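Local coordinates for protein kinase, putative (Bodo saltans, PDB 6TLY) that acts as the kinetoplastid kinetochore protein KKT2, whose zinc-binding central domain probably serves in centromere localization and which is probably also a serine/threonine kinase, at residues H15-H20 and Y56-Q61. Sequence-based numbering, arbitrary orientation. Where two conformers were deposited one is given.
With ZN (zinc ion), chain B; ZN (zinc ion), chain C; SO4 (sulfate ion), chain F.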
ATOM      1  N   HIS A  15       5.448   7.929  -0.708  1.00 24.91           N
ATOM      2  CA  HIS A  15       4.551   8.799   0.091  1.00 24.21           C
ATOM      3  C   HIS A  15       4.566   8.288   1.529  1.00 24.56           C
ATOM      4  O   HIS A  15       4.771   7.097   1.730  1.00 24.15           O
ATOM      5  CB  HIS A  15       3.093   8.764  -0.378  1.00 24.12           C
ATOM      6  CG  HIS A  15       2.886   9.016  -1.826  1.00 26.30           C
ATOM      7  ND1 HIS A  15       2.382   8.080  -2.661  1.00 26.29           N
ATOM      8  CD2 HIS A  15       3.125  10.098  -2.585  1.00 28.08           C
ATOM      9  CE1 HIS A  15       2.331   8.560  -3.871  1.00 28.09           C
ATOM     10  NE2 HIS A  15       2.782   9.785  -3.858  1.00 28.66           N
ATOM     11  N   LYS A  16       4.316   9.172   2.479  1.00 24.93           N
ATOM     12  CA  LYS A  16       4.239   8.728   3.888  1.00 26.24           C
ATOM     13  C   LYS A  16       2.926   7.946   4.069  1.00 26.73           C
ATOM     14  O   LYS A  16       1.936   8.338   3.513  1.00 28.37           O
ATOM     15  CB  LYS A  16       4.354   9.925   4.837  1.00 29.28           C
ATOM     16  CG  LYS A  16       3.773   9.695   6.226  1.00 35.23           C
ATOM     17  CD  LYS A  16       4.186  10.629   7.311  1.00 41.43           C
ATOM     18  CE  LYS A  16       3.520  10.278   8.625  1.00 46.91           C
ATOM     19  NZ  LYS A  16       4.238  10.843   9.789  1.00 49.69           N
ATOM     20  N   MET A  17       2.934   6.895   4.861  1.00 25.60           N
ATOM     21  CA  MET A  17       1.700   6.106   5.049  1.00 26.38           C
ATOM     22  C   MET A  17       1.011   6.428   6.377  1.00 26.91           C
ATOM     23  O   MET A  17       1.681   6.816   7.311  1.00 26.86           O
ATOM     24  CB  MET A  17       2.018   4.623   4.939  1.00 26.83           C
ATOM     25  CG  MET A  17       2.279   4.244   3.517  1.00 29.96           C
ATOM     26  SD  MET A  17       2.635   2.554   3.319  1.00 34.79           S
ATOM     27  CE  MET A  17       1.004   1.852   3.338  1.00 33.45           C
ATOM     28  N   GLU A  18      -0.312   6.302   6.386  1.00 26.60           N
ATOM     29  CA  GLU A  18      -1.136   6.578   7.579  1.00 27.15           C
ATOM     30  C   GLU A  18      -1.314   5.279   8.377  1.00 26.54           C
ATOM     31  O   GLU A  18      -1.656   4.284   7.798  1.00 26.03           O
ATOM     32  CB  GLU A  18      -2.482   7.134   7.112  1.00 29.58           C
ATOM     33  CG  GLU A  18      -3.374   7.688   8.206  1.00 37.76           C
ATOM     34  CD  GLU A  18      -4.686   8.316   7.733  1.00 48.00           C
ATOM     35  OE1 GLU A  18      -4.741   8.775   6.593  1.00 49.69           O
ATOM     36  OE2 GLU A  18      -5.661   8.321   8.502  1.00 50.65           O
ATOM     37  N   ARG A  19      -1.077   5.335   9.678  1.00 26.27           N
ATOM     38  CA  ARG A  19      -1.311   4.162  10.541  1.00 26.78           C
ATOM     39  C   ARG A  19      -2.808   4.121  10.887  1.00 27.32           C
ATOM     40  O   ARG A  19      -3.361   5.159  11.238  1.00 27.34           O
ATOM     41  CB  ARG A  19      -0.448   4.245  11.799  1.00 28.43           C
ATOM     42  CG  ARG A  19      -0.636   3.093  12.768  1.00 32.61           C
ATOM     43  CD  ARG A  19       0.298   3.132  13.963  1.00 38.03           C
ATOM     44  NE  ARG A  19       0.058   4.348  14.699  1.00 42.61           N
ATOM     45  CZ  ARG A  19      -0.847   4.497  15.645  1.00 46.56           C
ATOM     46  NH1 ARG A  19      -1.581   3.476  16.037  1.00 46.98           N
ATOM     47  NH2 ARG A  19      -0.996   5.672  16.212  1.00 47.36           N
ATOM     48  N   HIS A  20      -3.427   2.955  10.736  1.00 27.07           N
ATOM     49  CA  HIS A  20      -4.824   2.751  11.106  1.00 27.64           C
ATOM     50  C   HIS A  20      -4.852   1.755  12.264  1.00 27.80           C
ATOM     51  O   HIS A  20      -4.531   0.572  12.103  1.00 26.71           O
ATOM     52  CB  HIS A  20      -5.661   2.265   9.918  1.00 28.60           C
ATOM     53  CG  HIS A  20      -5.768   3.287   8.836  1.00 31.48           C
ATOM     54  ND1 HIS A  20      -6.767   4.248   8.851  1.00 34.13           N
ATOM     55  CD2 HIS A  20      -4.977   3.497   7.759  1.00 32.80           C
ATOM     56  CE1 HIS A  20      -6.569   4.989   7.768  1.00 34.54           C
ATOM     57  NE2 HIS A  20      -5.506   4.575   7.080  1.00 34.04           N
ATOM     58  N   TYR A  56      -2.480   1.182  -1.352  1.00 21.49           N
ATOM     59  CA  TYR A  56      -1.394   0.313  -0.861  1.00 20.80           C
ATOM     60  C   TYR A  56      -1.620   0.057   0.624  1.00 21.30           C
ATOM     61  O   TYR A  56      -1.615   0.991   1.372  1.00 21.91           O
ATOM     62  CB  TYR A  56      -0.052   0.993  -1.091  1.00 20.35           C
ATOM     63  CG  TYR A  56       1.159   0.166  -0.782  1.00 20.00           C
ATOM     64  CD1 TYR A  56       1.455  -0.966  -1.509  1.00 20.76           C
ATOM     65  CD2 TYR A  56       2.024   0.531   0.224  1.00 20.55           C
ATOM     66  CE1 TYR A  56       2.593  -1.710  -1.260  1.00 21.44           C
ATOM     67  CE2 TYR A  56       3.165  -0.201   0.487  1.00 21.09           C
ATOM     68  CZ  TYR A  56       3.448  -1.332  -0.244  1.00 21.81           C
ATOM     69  OH  TYR A  56       4.575  -2.027   0.021  1.00 23.14           O
ATOM     70  N   ASP A  57      -1.829  -1.205   0.963  1.00 19.88           N
ATOM     71  CA  ASP A  57      -2.117  -1.662   2.324  1.00 20.09           C
ATOM     72  C   ASP A  57      -1.057  -2.607   2.815  1.00 20.08           C
ATOM     73  O   ASP A  57      -0.781  -3.593   2.149  1.00 20.45           O
ATOM     74  CB  ASP A  57      -3.417  -2.474   2.313  1.00 22.20           C
ATOM     75  CG  ASP A  57      -4.618  -1.650   1.974  1.00 26.66           C
ATOM     76  OD1 ASP A  57      -4.708  -0.521   2.474  1.00 26.75           O
ATOM     77  OD2 ASP A  57      -5.459  -2.128   1.169  1.00 28.08           O
ATOM     78  N   VAL A  58      -0.471  -2.297   3.934  1.00 19.50           N
ATOM     79  CA  VAL A  58       0.560  -3.191   4.553  0.50 19.94           C
ATOM     80  C   VAL A  58       0.294  -3.475   6.077  1.00 20.21           C
ATOM     81  O   VAL A  58      -0.155  -2.613   6.994  1.00 20.74           O
ATOM     82  CB  VAL A  58       1.959  -2.591   4.312  0.50 20.95           C
ATOM     83  CG1 VAL A  58       2.145  -1.263   5.009  0.50 20.86           C
ATOM     84  CG2 VAL A  58       3.079  -3.536   4.682  0.50 21.93           C
ATOM     85  N   CYS A  59       0.669  -4.696   6.507  1.00 20.02           N
ATOM     86  CA  CYS A  59       0.523  -5.051   7.937  1.00 20.54           C
ATOM     87  C   CYS A  59       1.589  -4.276   8.761  1.00 20.98           C
ATOM     88  O   CYS A  59       2.571  -3.792   8.194  1.00 20.49           O
ATOM     89  CB  CYS A  59       0.628  -6.570   8.152  1.00 21.25           C
ATOM     90  SG  CYS A  59       2.310  -7.255   8.016  1.00 23.60           S
ATOM     91  N   ASN A  60       1.407  -4.169  10.096  1.00 21.43           N
ATOM     92  CA  ASN A  60       2.364  -3.437  10.914  1.00 22.95           C
ATOM     93  C   ASN A  60       3.757  -4.072  10.866  1.00 24.26           C
ATOM     94  O   ASN A  60       4.744  -3.346  10.930  1.00 24.27           O
ATOM     95  CB  ASN A  60       1.885  -3.321  12.351  1.00 25.24           C
ATOM     96  CG  ASN A  60       1.561  -4.654  12.982  1.00 29.38           C
ATOM     97  OD1 ASN A  60       0.608  -5.335  12.600  1.00 29.63           O
ATOM     98  ND2 ASN A  60       2.354  -5.059  13.979  1.00 31.91           N
ATOM     99  N   GLN A  61       3.827  -5.412  10.752  1.00 24.70           N
ATOM    100  CA  GLN A  61       5.089  -6.163  10.725  1.00 26.29           C
ATOM    101  C   GLN A  61       5.924  -5.785   9.509  1.00 26.38           C
ATOM    102  O   GLN A  61       7.104  -5.479   9.660  1.00 27.33           O
ATOM    103  CB  GLN A  61       4.808  -7.677  10.734  1.00 30.07           C
ATOM    104  CG  GLN A  61       5.104  -8.365  12.060  1.00 37.79           C
ATOM    105  CD  GLN A  61       4.252  -9.603  12.299  1.00 45.58           C
ATOM    106  OE1 GLN A  61       3.539 -10.096  11.406  1.00 48.69           O
ATOM    107  NE2 GLN A  61       4.308 -10.134  13.519  1.00 46.15           N
TER
HETATM  108 ZN    ZN B 701       1.558   6.250  -2.157  0.66 24.49          ZN
HETATM  109 ZN    ZN C 702       2.861  -7.933   5.847  0.69 24.18          ZN
HETATM  110  S   SO4 F 705       2.724  13.530  -4.802  0.50 44.15           S
HETATM  111  O1  SO4 F 705       2.385  14.915  -5.146  0.50 44.18           O
HETATM  112  O2  SO4 F 705       3.059  13.443  -3.381  0.50 43.77           O
HETATM  113  O3  SO4 F 705       3.879  13.072  -5.572  0.50 44.02           O
HETATM  114  O4  SO4 F 705       1.567  12.673  -5.091  0.50 44.04           O
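Met17 and Tyr56 mark the nearest approach of the two backbones, with CA to CA at 8.8 Å, a separation too wide for direct strand pairing. The wide spacing fits the strand order: 48-51 lies between strands 18-20 and 56-59, antiparallel to both, so the outer two run parallel to each other. Met17, just ahead of its strand, bridges that span with its side chain. CG stands anti to the carbonyl carbon (chi1 -74°), the chain is extended from CA to SD, and a bend at chi3 (81°) turns CE to the Tyr56 backbone. The sulfur sits at the edge of the tyrosine ring, in its plane: Met17 SD is 5.0 Å from the Tyr56 ring centroid. Its direction lies 83° off the ring normal, which makes this a Met-aromatic contact. Its closest ring atom is CD2, with Met17 SD to Tyr56 CD2 at 3.7 Å. The methyl reaches the same ring carbon obliquely, Met17 CE to Tyr56 CD2 being 3.5 Å, and also lies 3.4 Å from Tyr56 O. Toward Val58 the evidence is less certain, because that residue was modelled in two conformers; in one, CG1 comes within 3.7 Å of Met17 CE. With an alanine here, a gap is likely to open beside the Tyr56 ring edge, leaving the ring without its sulfur neighbour.

Zinc sites lie at the far ends of this packing. His15 ND1 binds one zinc at 2.1 Å, with Cys11, Cys51 and Cys54, and Cys59 SG binds the other at 2.3 Å, with Cys32, Cys35 and Cys62. Tyr56 also packs on Cys11, and Val58 lies near Cys62. Between the metal centres of the C1-like domain, the loop ahead of strand 18-20 thus meets strand 56-59 through shape and dispersion, without a hydrogen bond or salt bridge between the two segments.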